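Local atomic coordinates of actin binding protein family protein (Entamoeba histolytica HM-1:IMSS, PDB entry 6K2F), a protein that probably binds actin monomers and inhibits their polymerization, likely by sequestering G-actin, this chain being the N-terminal ADF-homology domain of a twinfilin. Residues 6-11 against 33-38; 21-26 against 62-67; 43-48 against 66-71; 79-84 against 113-118. All coordinates share one frame; numbering follows the deposited sequence.

Overall arrangement
The four contacts build one ADF-homology domain around its central mixed sheet. Interaction 1 lays helix 6-18 over strand 32-39, whose backbone is bonded to strand 23-29. Interaction 2 joins strand 23-29 to strand 62-68; its centre is about 4 Å from the centre of the chain and about 9 Å from those of interactions 1 and 4. Interaction 4 adds strand 114-120 in parallel beside strand 77-85, which in turn pairs with strand 62-68. Interaction 3 shares Phe66 and Arg67 with interaction 2 and brings helix 45-49 to the end of strand 62-68; salt bridges from Arg22 tie the two together. Interactions 1 and 2 alternate along the chain, interaction 4 closes last, and all reach the same sheet.

Interaction 1: residues 6-11 against 33-38; sequences TDLINK and INIKAI
Leu8 and Ile35 form the middle of this helix-on-sheet contact, with their backbones nearest at 5.6 Å between CA atoms. The axes of helix 6-11 and strand 33-38 approach to 7.0 Å and run at 61° to each other, so the helix crosses the strand on a slant, meeting it through Asp7, Leu8 and Lys11.

The apolar packing is divided between the two branches of Leu8. With chi1 at 174°, CG points opposite the backbone N and the methyls spread over the strand: CD1 lies 3.9 Å from Ile35 CG1, while CD2 reaches 3.8 Å from Ile33 CG2. Ile35 extends CD1 to the helix, between Lys11 and Asp7. It meets the aliphatic part of Lys11 at about a right angle, and the 3.3 Å between Ile35 CD1 and Lys11 CG is closer than ordinary van der Waals contact. The same methyl also lies beside the carbonyl oxygen of Asp7.

Polar groups take a lesser part. Leu8 CD2 sits 3.5 Å from Ile33 O. Ser5 OG hydrogen-bonds both this carbonyl and Leu8 N, bridging the start of the helix to the strand. Lys11 NZ makes a weak bond to Asn10 OD1 within the helix, 3.4 Å long.

Leu8 continues inward onto Ile24 of strand 23-29, and Ile33 packs on Phe105 of helix 103-109, placing helix 6-18 on the central mixed sheet of the ADF-homology fold. The direct contact is thus apolar, made by branched aliphatic side chains, with Ser5 as the polar bridge and the charged groups of Asp7 and Lys11 at the margin.

Interaction 2: residues 21-26 against 62-67; sequences GRFIQA and SYILFR
Arg67 grips the carbonyl oxygen of Gly21 with two nitrogens, NE at 2.8 Å and NH2 at 3.2 Å, both presented from the side of its guanidinium with the oxygen in the plane of the group. In the other direction, Arg22 NH1 donates to Arg67 O over 2.9 Å from above the carbonyl plane. These bonds bring the two guanidinium groups face to face, centres 4.1 Å apart and planes at 28°. Their like charges are probably offset by acids nearby: Arg22 makes salt bridges to Asp48 and Glu69.

Along the strands, Ile24 and Leu65 exchange both backbone bonds, as do Ala26 and Tyr63, while Arg67 N donates to Arg22 O. Phe23 with Phe66 and Gln25 with Ile64 are the non-hydrogen-bonded antiparallel pairs. At the far end Gln25, fully extended, offers NE2 to Ser62 OG at 3.1 Å, and the same nitrogen bonds to Tyr55 O.

Packing fills the face carrying Phe23, Gln25, Ile64 and Phe66. A bend at chi2 of Arg22 brings CD over one face of the Phe66 ring, 4.0 Å from the centroid, in a CH-pi contact; the bend at chi3 turns the guanidinium toward Arg67. The Phe23 ring lies nearly parallel to that of Phe66 but slid aside, centroids 5.6 Å apart, and its CD1 touches Ile64 CG2.

This is a regular antiparallel pair in the middle of the ADF-homology sheet, with a classic bulge where Arg22 and Phe23 face Glu39 of flanking strand 32-39. Strand 77-85 flanks strand 62-68, and helix 6-18 covers Ile24, Ala26 and Leu65 through Leu8 and Phe12.

Interaction 3: residues 43-48 against 66-71; sequences SDFDAD and FRTETR
The capped start of helix 45-49 rests against the end of strand 62-68, where Phe45 of the helix meets Phe66 of the strand. Phe45 CE1 comes within 3.5 Å of Phe66 CE1, near the plane of the Phe66 ring and at its edge. The two rings are steeply inclined, with planes at 78° and centroids 5.5 Å apart. A chi1 of 168° turns the Phe45 ring away from its own backbone N and toward the strand; there its edge also lies beside Arg67 O, and CE1 approaches the CA of Thr68. Asp48 meets another part of the Phe66 rim, its carbonyl oxygen 3.5 Å from CE2.

Farther along, Phe45 CB packs on Glu69 CG at 3.8 Å. The bent Glu69 chain also serves a polar link: a water lies 2.7 Å from both Ser43 O and Glu69 OE1 and bridges them. Arg22 is the ionic link between the helix and the strand end, through Asp48 and Glu69, and Asp48 OD1 bonds in addition to Thr42 OG1.

Each segment has its own local brace. Asp44 OD1 accepts from Ala47 N at 3.1 Å in an N-cap, met from above the carboxylate plane. Thr68 OG1 accepts from Thr70 N as the chain turns its corner, and also hydrogen-bonds to Lys79 O of the neighbouring strand. Ser43 OG bonds to Glu117 and Arg106 of the second subunit, placing this region at the interface in the crystal assembly. The arrangement combines two classic motifs, an N-capped helix and an ST turn at a strand's end, joined through an aromatic pair.

Interaction 4: residues 79-84 against 113-118; sequences KWLLLA and TFLYEI
Phe114 slots its ring between Trp80 and Leu82, neighbours on one face of strand 79-84. Phe114 CD1 is 3.8 Å from both Trp80 CB and Leu82 CB, and the edge of the ring turns toward the backbone of Leu81. Leu82 also spreads CD2 against the aliphatic part of Glu117. The buried indole N-H of Trp80 is satisfied by Asn16 OD1. On the opposite face Leu83 and Ile118 lie alongside each other and point the same way, Leu83 CD2 to Ile118 CD1 measuring 3.8 Å. Leu81 and Tyr116 repeat this, with Leu81 CD2 at the edge of the ring.

Between these two faces runs the parallel ladder. Ile118 N donates to Leu82 O at 2.7 Å, almost straight at 175°, and Ala84 N to Ile118 O. Earlier, Trp80 O takes Leu115 N at 2.8 Å where the chain turns a corner, leaving the buried Tyr116 N without a partner.

At the polar edge, Lys79 NZ bonds to Ser112 O and Glu117 forms a salt bridge with Arg106. Helices 92-101 and 103-109 link the strands in a beta-alpha-beta crossover, Phe105 packing on Leu82 and Phe114. The chemistry implies a strand pair joined by main-chain bonds, with mainly apolar side chains packed on both faces and one lost bond probably the cost of the bend.

Interaction 1: residues 6-11 against 33-38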
# COMPACT_ATOMS: atom_id res chain seq x y z
N THR A 6 11.20 -18.52 -8.75
CA THR A 6 10.60 -18.94 -7.46
C THR A 6 10.43 -17.72 -6.55
O THR A 6 9.36 -17.60 -5.92
CB THR A 6 11.44 -20.01 -6.77
OG1 THR A 6 11.56 -21.09 -7.69
CG2 THR A 6 10.81 -20.48 -5.48
N ASP A 7 11.44 -16.85 -6.48
CA ASP A 7 11.38 -15.67 -5.58
C ASP A 7 10.21 -14.79 -6.00
O ASP A 7 9.51 -14.30 -5.12
CB ASP A 7 12.68 -14.87 -5.55
CG ASP A 7 13.75 -15.43 -4.63
OD1 ASP A 7 13.44 -16.34 -3.84
OD2 ASP A 7 14.90 -14.94 -4.71
N LEU A 8 10.02 -14.57 -7.30
CA LEU A 8 8.92 -13.70 -7.80
C LEU A 8 7.59 -14.35 -7.43
O LEU A 8 6.71 -13.64 -6.95
CB LEU A 8 9.03 -13.49 -9.31
CG LEU A 8 7.87 -12.73 -9.97
CD1 LEU A 8 7.64 -11.39 -9.29
CD2 LEU A 8 8.13 -12.55 -11.46
N ILE A 9 7.43 -15.64 -7.67
CA ILE A 9 6.15 -16.32 -7.33
C ILE A 9 5.89 -16.17 -5.83
O ILE A 9 4.76 -15.84 -5.46
CB ILE A 9 6.12 -17.78 -7.78
CG1 ILE A 9 6.29 -17.89 -9.30
CG2 ILE A 9 4.84 -18.44 -7.31
CD1 ILE A 9 6.66 -19.27 -9.77
N ASN A 10 6.89 -16.45 -4.99
CA ASN A 10 6.74 -16.35 -3.51
C ASN A 10 6.31 -14.93 -3.11
O ASN A 10 5.40 -14.80 -2.27
CB ASN A 10 8.03 -16.75 -2.80
CG ASN A 10 7.97 -16.53 -1.30
OD1 ASN A 10 8.86 -15.91 -0.72
ND2 ASN A 10 6.92 -17.03 -0.68
N LYS A 11 7.00 -13.90 -3.62
CA LYS A 11 6.74 -12.51 -3.21
C LYS A 11 5.35 -12.11 -3.69
O LYS A 11 4.61 -11.44 -2.95
CB LYS A 11 7.81 -11.56 -3.75
CG LYS A 11 9.20 -11.71 -3.16
CD LYS A 11 9.31 -11.73 -1.65
CE LYS A 11 10.69 -12.16 -1.18
NZ LYS A 11 11.07 -13.48 -1.74
N ILE A 33 11.86 -14.69 -15.06
CA ILE A 33 11.34 -13.37 -14.66
C ILE A 33 11.67 -13.14 -13.19
O ILE A 33 11.20 -13.91 -12.35
CB ILE A 33 9.84 -13.25 -14.96
CG1 ILE A 33 9.45 -13.85 -16.30
CG2 ILE A 33 9.46 -11.79 -14.90
CD1 ILE A 33 7.97 -13.77 -16.56
N ASN A 34 12.44 -12.09 -12.91
CA ASN A 34 12.99 -11.79 -11.58
C ASN A 34 12.38 -10.50 -11.05
O ASN A 34 12.10 -9.59 -11.83
CB ASN A 34 14.51 -11.68 -11.62
CG ASN A 34 15.20 -13.00 -11.89
OD1 ASN A 34 14.54 -14.01 -12.12
ND2 ASN A 34 16.52 -13.02 -11.82
N ILE A 35 12.28 -10.40 -9.73
CA ILE A 35 11.91 -9.15 -9.02
C ILE A 35 12.98 -8.10 -9.33
O ILE A 35 14.20 -8.40 -9.14
CB ILE A 35 11.82 -9.36 -7.50
CG1 ILE A 35 10.78 -10.41 -7.11
CG2 ILE A 35 11.58 -8.03 -6.81
CD1 ILE A 35 11.03 -11.00 -5.76
N LYS A 36 12.54 -6.95 -9.82
CA LYS A 36 13.40 -5.76 -10.00
C LYS A 36 13.21 -4.81 -8.83
O LYS A 36 14.21 -4.23 -8.36
CB LYS A 36 13.07 -5.06 -11.31
CG LYS A 36 13.96 -3.87 -11.64
CD LYS A 36 15.30 -4.25 -12.20
CE LYS A 36 16.14 -3.04 -12.57
NZ LYS A 36 15.49 -2.19 -13.60
N ALA A 37 11.96 -4.62 -8.39
CA ALA A 37 11.63 -3.65 -7.34
C ALA A 37 10.26 -3.96 -6.79
O ALA A 37 9.45 -4.60 -7.49
CB ALA A 37 11.64 -2.24 -7.92
N ILE A 38 10.04 -3.54 -5.55
CA ILE A 38 8.74 -3.71 -4.86
C ILE A 38 8.34 -2.35 -4.31
O ILE A 38 9.17 -1.71 -3.64
CB ILE A 38 8.85 -4.76 -3.75
CG1 ILE A 38 9.32 -6.10 -4.30
CG2 ILE A 38 7.52 -4.86 -3.02
CD1 ILE A 38 9.93 -6.98 -3.25

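Interaction 2: residues 21-26 against 62-67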
# COMPACT_ATOMS: atom_id res chain seq x y z
N GLY A 21 1.28 -4.55 0.16
CA GLY A 21 2.10 -3.81 -0.81
C GLY A 21 1.25 -3.53 -2.02
O GLY A 21 0.14 -4.09 -2.09
N ARG A 22 1.76 -2.75 -2.96
CA ARG A 22 0.95 -2.35 -4.13
C ARG A 22 1.45 -3.04 -5.40
O ARG A 22 0.61 -3.47 -6.20
CB ARG A 22 0.94 -0.84 -4.28
CG ARG A 22 0.12 -0.37 -5.47
CD ARG A 22 -1.36 -0.74 -5.40
NE ARG A 22 -2.03 -0.02 -4.33
CZ ARG A 22 -3.28 -0.21 -3.95
NH1 ARG A 22 -4.03 -1.15 -4.51
NH2 ARG A 22 -3.78 0.51 -2.97
N PHE A 23 2.75 -3.00 -5.69
CA PHE A 23 3.19 -3.58 -6.96
C PHE A 23 4.60 -4.15 -6.90
O PHE A 23 5.40 -3.80 -6.04
CB PHE A 23 3.01 -2.59 -8.11
CG PHE A 23 3.85 -1.35 -8.13
CD1 PHE A 23 5.15 -1.37 -8.59
CD2 PHE A 23 3.28 -0.12 -7.87
CE1 PHE A 23 5.86 -0.20 -8.74
CE2 PHE A 23 3.99 1.06 -8.03
CZ PHE A 23 5.29 1.02 -8.46
N ILE A 24 4.84 -5.02 -7.86
CA ILE A 24 6.15 -5.70 -8.07
C ILE A 24 6.56 -5.42 -9.50
O ILE A 24 5.79 -5.67 -10.40
CB ILE A 24 6.05 -7.21 -7.82
CG1 ILE A 24 5.54 -7.51 -6.41
CG2 ILE A 24 7.39 -7.86 -8.10
CD1 ILE A 24 5.07 -8.95 -6.21
N GLN A 25 7.73 -4.84 -9.67
CA GLN A 25 8.32 -4.66 -11.01
C GLN A 25 9.18 -5.89 -11.26
O GLN A 25 9.89 -6.30 -10.31
CB GLN A 25 9.17 -3.41 -11.12
CG GLN A 25 9.69 -3.16 -12.53
CD GLN A 25 10.46 -1.86 -12.57
OE1 GLN A 25 11.07 -1.46 -11.59
NE2 GLN A 25 10.43 -1.22 -13.71
N ALA A 26 9.08 -6.46 -12.45
CA ALA A 26 9.86 -7.67 -12.79
C ALA A 26 10.50 -7.48 -14.15
O ALA A 26 9.93 -6.82 -15.01
CB ALA A 26 8.98 -8.89 -12.74
N SER A 62 9.84 -3.69 -19.07
CA SER A 62 9.62 -4.27 -17.73
C SER A 62 8.16 -4.59 -17.56
O SER A 62 7.31 -4.07 -18.32
CB SER A 62 10.15 -3.42 -16.60
OG SER A 62 9.48 -2.18 -16.48
N TYR A 63 7.88 -5.47 -16.62
CA TYR A 63 6.51 -5.77 -16.18
C TYR A 63 6.25 -5.14 -14.83
O TYR A 63 7.13 -5.12 -13.96
CB TYR A 63 6.30 -7.26 -16.03
CG TYR A 63 6.58 -8.08 -17.26
CD1 TYR A 63 5.77 -8.01 -18.37
CD2 TYR A 63 7.63 -8.98 -17.28
CE1 TYR A 63 6.00 -8.79 -19.49
CE2 TYR A 63 7.86 -9.79 -18.37
CZ TYR A 63 7.06 -9.70 -19.48
OH TYR A 63 7.34 -10.50 -20.55
N ILE A 64 5.01 -4.71 -14.61
CA ILE A 64 4.54 -4.29 -13.26
C ILE A 64 3.30 -5.12 -12.93
O ILE A 64 2.36 -5.10 -13.71
CB ILE A 64 4.15 -2.81 -13.18
CG1 ILE A 64 5.21 -1.87 -13.74
CG2 ILE A 64 3.78 -2.49 -11.74
CD1 ILE A 64 6.36 -1.69 -12.86
N LEU A 65 3.36 -5.86 -11.83
CA LEU A 65 2.18 -6.55 -11.28
C LEU A 65 1.57 -5.60 -10.25
O LEU A 65 2.21 -5.37 -9.23
CB LEU A 65 2.61 -7.87 -10.66
CG LEU A 65 3.37 -8.79 -11.60
CD1 LEU A 65 3.80 -10.05 -10.89
CD2 LEU A 65 2.54 -9.10 -12.82
N PHE A 66 0.43 -5.02 -10.59
CA PHE A 66 -0.16 -3.90 -9.83
C PHE A 66 -1.46 -4.39 -9.19
O PHE A 66 -2.41 -4.76 -9.86
CB PHE A 66 -0.38 -2.71 -10.75
CG PHE A 66 -0.66 -1.43 -10.01
CD1 PHE A 66 -1.93 -1.18 -9.53
CD2 PHE A 66 0.33 -0.48 -9.83
CE1 PHE A 66 -2.21 -0.00 -8.87
CE2 PHE A 66 0.06 0.69 -9.12
CZ PHE A 66 -1.21 0.92 -8.66
N ARG A 67 -1.50 -4.36 -7.88
CA ARG A 67 -2.64 -4.90 -7.10
C ARG A 67 -3.82 -3.93 -7.14
O ARG A 67 -3.62 -2.75 -6.88
CB ARG A 67 -2.20 -5.16 -5.66
CG ARG A 67 -3.25 -5.91 -4.85
CD ARG A 67 -2.83 -6.15 -3.41
NE ARG A 67 -2.43 -4.92 -2.74
CZ ARG A 67 -3.25 -3.97 -2.30
NH1 ARG A 67 -4.56 -4.09 -2.44
NH2 ARG A 67 -2.76 -2.90 -1.70

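Interaction 3: residues 43-48 against 66-71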
# COMPACT_ATOMS: atom_id res chain seq x y z
N SER A 43 -3.06 2.86 0.72
CA SER A 43 -4.44 2.35 0.61
C SER A 43 -5.17 3.04 -0.56
O SER A 43 -6.36 2.74 -0.74
CB SER A 43 -5.16 2.54 1.89
OG SER A 43 -5.31 3.92 2.14
N ASP A 44 -4.52 3.98 -1.27
CA ASP A 44 -5.14 4.79 -2.37
C ASP A 44 -4.67 4.26 -3.73
O ASP A 44 -3.58 4.62 -4.18
CB ASP A 44 -4.83 6.28 -2.21
CG ASP A 44 -5.59 7.20 -3.16
OD1 ASP A 44 -6.07 6.71 -4.23
OD2 ASP A 44 -5.69 8.40 -2.83
N PHE A 45 -5.48 3.40 -4.34
CA PHE A 45 -5.19 2.75 -5.64
C PHE A 45 -4.91 3.83 -6.69
O PHE A 45 -3.93 3.73 -7.44
CB PHE A 45 -6.38 1.88 -6.04
CG PHE A 45 -6.35 1.39 -7.46
CD1 PHE A 45 -5.66 0.24 -7.78
CD2 PHE A 45 -7.02 2.06 -8.47
CE1 PHE A 45 -5.66 -0.26 -9.07
CE2 PHE A 45 -7.01 1.57 -9.76
CZ PHE A 45 -6.33 0.42 -10.06
N ASP A 46 -5.76 4.84 -6.74
CA ASP A 46 -5.68 5.88 -7.80
C ASP A 46 -4.34 6.61 -7.71
O ASP A 46 -3.65 6.73 -8.75
CB ASP A 46 -6.84 6.87 -7.67
CG ASP A 46 -8.20 6.27 -8.04
OD1 ASP A 46 -8.25 5.36 -8.88
OD2 ASP A 46 -9.19 6.73 -7.47
N ALA A 47 -3.97 7.09 -6.52
CA ALA A 47 -2.69 7.78 -6.27
C ALA A 47 -1.54 6.84 -6.62
O ALA A 47 -0.56 7.26 -7.27
CB ALA A 47 -2.59 8.20 -4.82
N ASP A 48 -1.65 5.57 -6.24
CA ASP A 48 -0.52 4.63 -6.39
C ASP A 48 -0.24 4.36 -7.87
O ASP A 48 0.90 4.00 -8.21
CB ASP A 48 -0.75 3.33 -5.62
CG ASP A 48 -0.64 3.43 -4.10
OD1 ASP A 48 -0.42 4.56 -3.55
OD2 ASP A 48 -0.79 2.36 -3.46
N PHE A 66 0.43 -5.02 -10.59
CA PHE A 66 -0.16 -3.90 -9.83
C PHE A 66 -1.46 -4.39 -9.19
O PHE A 66 -2.41 -4.76 -9.86
CB PHE A 66 -0.38 -2.71 -10.75
CG PHE A 66 -0.66 -1.43 -10.01
CD1 PHE A 66 -1.93 -1.18 -9.53
CD2 PHE A 66 0.33 -0.48 -9.83
CE1 PHE A 66 -2.21 -0.00 -8.87
CE2 PHE A 66 0.06 0.69 -9.12
CZ PHE A 66 -1.21 0.92 -8.66
N ARG A 67 -1.50 -4.36 -7.88
CA ARG A 67 -2.64 -4.90 -7.10
C ARG A 67 -3.82 -3.93 -7.14
O ARG A 67 -3.62 -2.75 -6.88
CB ARG A 67 -2.20 -5.16 -5.66
CG ARG A 67 -3.25 -5.91 -4.85
CD ARG A 67 -2.83 -6.15 -3.41
NE ARG A 67 -2.43 -4.92 -2.74
CZ ARG A 67 -3.25 -3.97 -2.30
NH1 ARG A 67 -4.56 -4.09 -2.44
NH2 ARG A 67 -2.76 -2.90 -1.70
N THR A 68 -5.00 -4.42 -7.47
CA THR A 68 -6.24 -3.61 -7.44
C THR A 68 -6.81 -3.63 -6.03
O THR A 68 -6.26 -4.30 -5.13
CB THR A 68 -7.31 -4.09 -8.43
OG1 THR A 68 -7.94 -5.27 -7.94
CG2 THR A 68 -6.73 -4.32 -9.81
N GLU A 69 -7.97 -2.98 -5.82
CA GLU A 69 -8.73 -3.02 -4.55
C GLU A 69 -9.79 -4.11 -4.55
O GLU A 69 -10.52 -4.23 -3.56
CB GLU A 69 -9.39 -1.66 -4.31
CG GLU A 69 -8.40 -0.57 -3.97
CD GLU A 69 -7.52 -0.90 -2.78
OE1 GLU A 69 -8.06 -1.22 -1.70
OE2 GLU A 69 -6.30 -0.93 -2.95
N THR A 70 -9.91 -4.87 -5.64
CA THR A 70 -10.95 -5.91 -5.79
C THR A 70 -10.38 -7.22 -5.25
O THR A 70 -9.30 -7.61 -5.67
CB THR A 70 -11.44 -5.99 -7.24
OG1 THR A 70 -12.08 -4.74 -7.51
CG2 THR A 70 -12.42 -7.12 -7.46
N ARG A 71 -11.09 -7.83 -4.32
CA ARG A 71 -10.66 -9.15 -3.78
C ARG A 71 -10.92 -10.24 -4.84
O ARG A 71 -11.83 -10.09 -5.67
CB ARG A 71 -11.33 -9.43 -2.44
CG ARG A 71 -10.85 -8.53 -1.31
CD ARG A 71 -9.44 -8.80 -0.83
NE ARG A 71 -9.31 -10.12 -0.21
CZ ARG A 71 -9.56 -10.40 1.06
NH1 ARG A 71 -9.96 -9.45 1.90
NH2 ARG A 71 -9.41 -11.63 1.51
O HOH W 1 -7.95 0.80 0.12

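Interaction 4: residues 79-84 against 113-118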
# COMPACT_ATOMS: atom_id res chain seq x y z
N LYS A 79 -7.47 -9.22 -7.15
CA LYS A 79 -7.28 -9.08 -8.61
C LYS A 79 -6.15 -8.08 -8.87
O LYS A 79 -5.97 -7.13 -8.10
CB LYS A 79 -8.58 -8.61 -9.25
CG LYS A 79 -9.72 -9.61 -9.16
CD LYS A 79 -9.87 -10.39 -10.41
CE LYS A 79 -10.99 -11.42 -10.39
NZ LYS A 79 -10.95 -12.20 -11.64
N TRP A 80 -5.38 -8.30 -9.93
CA TRP A 80 -4.19 -7.50 -10.29
C TRP A 80 -4.32 -6.98 -11.72
O TRP A 80 -5.13 -7.50 -12.50
CB TRP A 80 -2.94 -8.36 -10.16
CG TRP A 80 -2.64 -8.82 -8.77
CD1 TRP A 80 -3.34 -9.70 -8.01
CD2 TRP A 80 -1.54 -8.37 -7.95
NE1 TRP A 80 -2.77 -9.83 -6.78
CE2 TRP A 80 -1.66 -9.03 -6.71
CE3 TRP A 80 -0.44 -7.54 -8.17
CZ2 TRP A 80 -0.72 -8.86 -5.70
CZ3 TRP A 80 0.48 -7.38 -7.17
CH2 TRP A 80 0.34 -8.02 -5.94
N LEU A 81 -3.52 -5.96 -12.02
CA LEU A 81 -3.22 -5.54 -13.40
C LEU A 81 -1.85 -6.07 -13.77
O LEU A 81 -0.93 -6.02 -12.94
CB LEU A 81 -3.21 -4.01 -13.51
CG LEU A 81 -4.37 -3.28 -12.86
CD1 LEU A 81 -4.12 -1.79 -12.94
CD2 LEU A 81 -5.68 -3.68 -13.50
N LEU A 82 -1.72 -6.54 -15.00
CA LEU A 82 -0.39 -6.82 -15.58
C LEU A 82 -0.08 -5.64 -16.49
O LEU A 82 -0.77 -5.47 -17.50
CB LEU A 82 -0.41 -8.14 -16.34
CG LEU A 82 0.89 -8.44 -17.09
CD1 LEU A 82 2.09 -8.44 -16.16
CD2 LEU A 82 0.77 -9.75 -17.84
N LEU A 83 0.87 -4.81 -16.08
CA LEU A 83 1.32 -3.66 -16.90
C LEU A 83 2.57 -4.13 -17.63
O LEU A 83 3.51 -4.58 -16.96
CB LEU A 83 1.62 -2.47 -16.01
CG LEU A 83 0.51 -2.06 -15.03
CD1 LEU A 83 0.93 -0.83 -14.26
CD2 LEU A 83 -0.81 -1.84 -15.74
N ALA A 84 2.58 -4.09 -18.95
CA ALA A 84 3.77 -4.52 -19.71
C ALA A 84 4.26 -3.30 -20.46
O ALA A 84 3.55 -2.86 -21.41
CB ALA A 84 3.43 -5.65 -20.63
N THR A 113 -6.35 -14.21 -11.61
CA THR A 113 -5.44 -13.24 -10.97
C THR A 113 -5.63 -11.86 -11.60
O THR A 113 -5.63 -10.86 -10.85
CB THR A 113 -3.98 -13.66 -11.13
OG1 THR A 113 -3.83 -14.95 -10.52
CG2 THR A 113 -3.01 -12.65 -10.54
N PHE A 114 -5.65 -11.78 -12.93
CA PHE A 114 -5.51 -10.49 -13.65
C PHE A 114 -6.86 -10.01 -14.16
O PHE A 114 -7.55 -10.70 -14.92
CB PHE A 114 -4.47 -10.59 -14.76
CG PHE A 114 -3.11 -10.86 -14.19
CD1 PHE A 114 -2.38 -9.85 -13.60
CD2 PHE A 114 -2.59 -12.15 -14.19
CE1 PHE A 114 -1.14 -10.09 -13.06
CE2 PHE A 114 -1.35 -12.40 -13.63
CZ PHE A 114 -0.63 -11.37 -13.07
N LEU A 115 -7.22 -8.82 -13.71
CA LEU A 115 -8.44 -8.12 -14.16
C LEU A 115 -8.17 -7.64 -15.59
O LEU A 115 -9.02 -7.87 -16.48
CB LEU A 115 -8.67 -6.97 -13.19
CG LEU A 115 -9.89 -6.10 -13.45
CD1 LEU A 115 -11.16 -6.84 -13.06
CD2 LEU A 115 -9.77 -4.79 -12.69
N TYR A 116 -7.00 -7.04 -15.81
CA TYR A 116 -6.59 -6.54 -17.13
C TYR A 116 -5.10 -6.79 -17.35
O TYR A 116 -4.32 -6.73 -16.39
CB TYR A 116 -6.79 -5.03 -17.25
CG TYR A 116 -8.22 -4.60 -17.13
CD1 TYR A 116 -9.16 -5.02 -18.06
CD2 TYR A 116 -8.63 -3.78 -16.10
CE1 TYR A 116 -10.48 -4.62 -17.97
CE2 TYR A 116 -9.96 -3.39 -15.99
CZ TYR A 116 -10.87 -3.80 -16.93
OH TYR A 116 -12.17 -3.40 -16.85
N GLU A 117 -4.75 -6.99 -18.61
CA GLU A 117 -3.35 -6.96 -19.08
C GLU A 117 -3.24 -5.72 -19.96
O GLU A 117 -3.95 -5.67 -20.98
CB GLU A 117 -3.01 -8.27 -19.76
CG GLU A 117 -3.21 -9.47 -18.84
CD GLU A 117 -2.74 -10.79 -19.43
OE1 GLU A 117 -2.21 -10.76 -20.55
OE2 GLU A 117 -2.91 -11.85 -18.77
N ILE A 118 -2.38 -4.78 -19.59
CA ILE A 118 -2.25 -3.46 -20.25
C ILE A 118 -0.87 -3.37 -20.91
O ILE A 118 0.15 -3.27 -20.19
CB ILE A 118 -2.50 -2.31 -19.27
CG1 ILE A 118 -3.85 -2.46 -18.59
CG2 ILE A 118 -2.37 -0.97 -20.00
CD1 ILE A 118 -4.14 -1.42 -17.54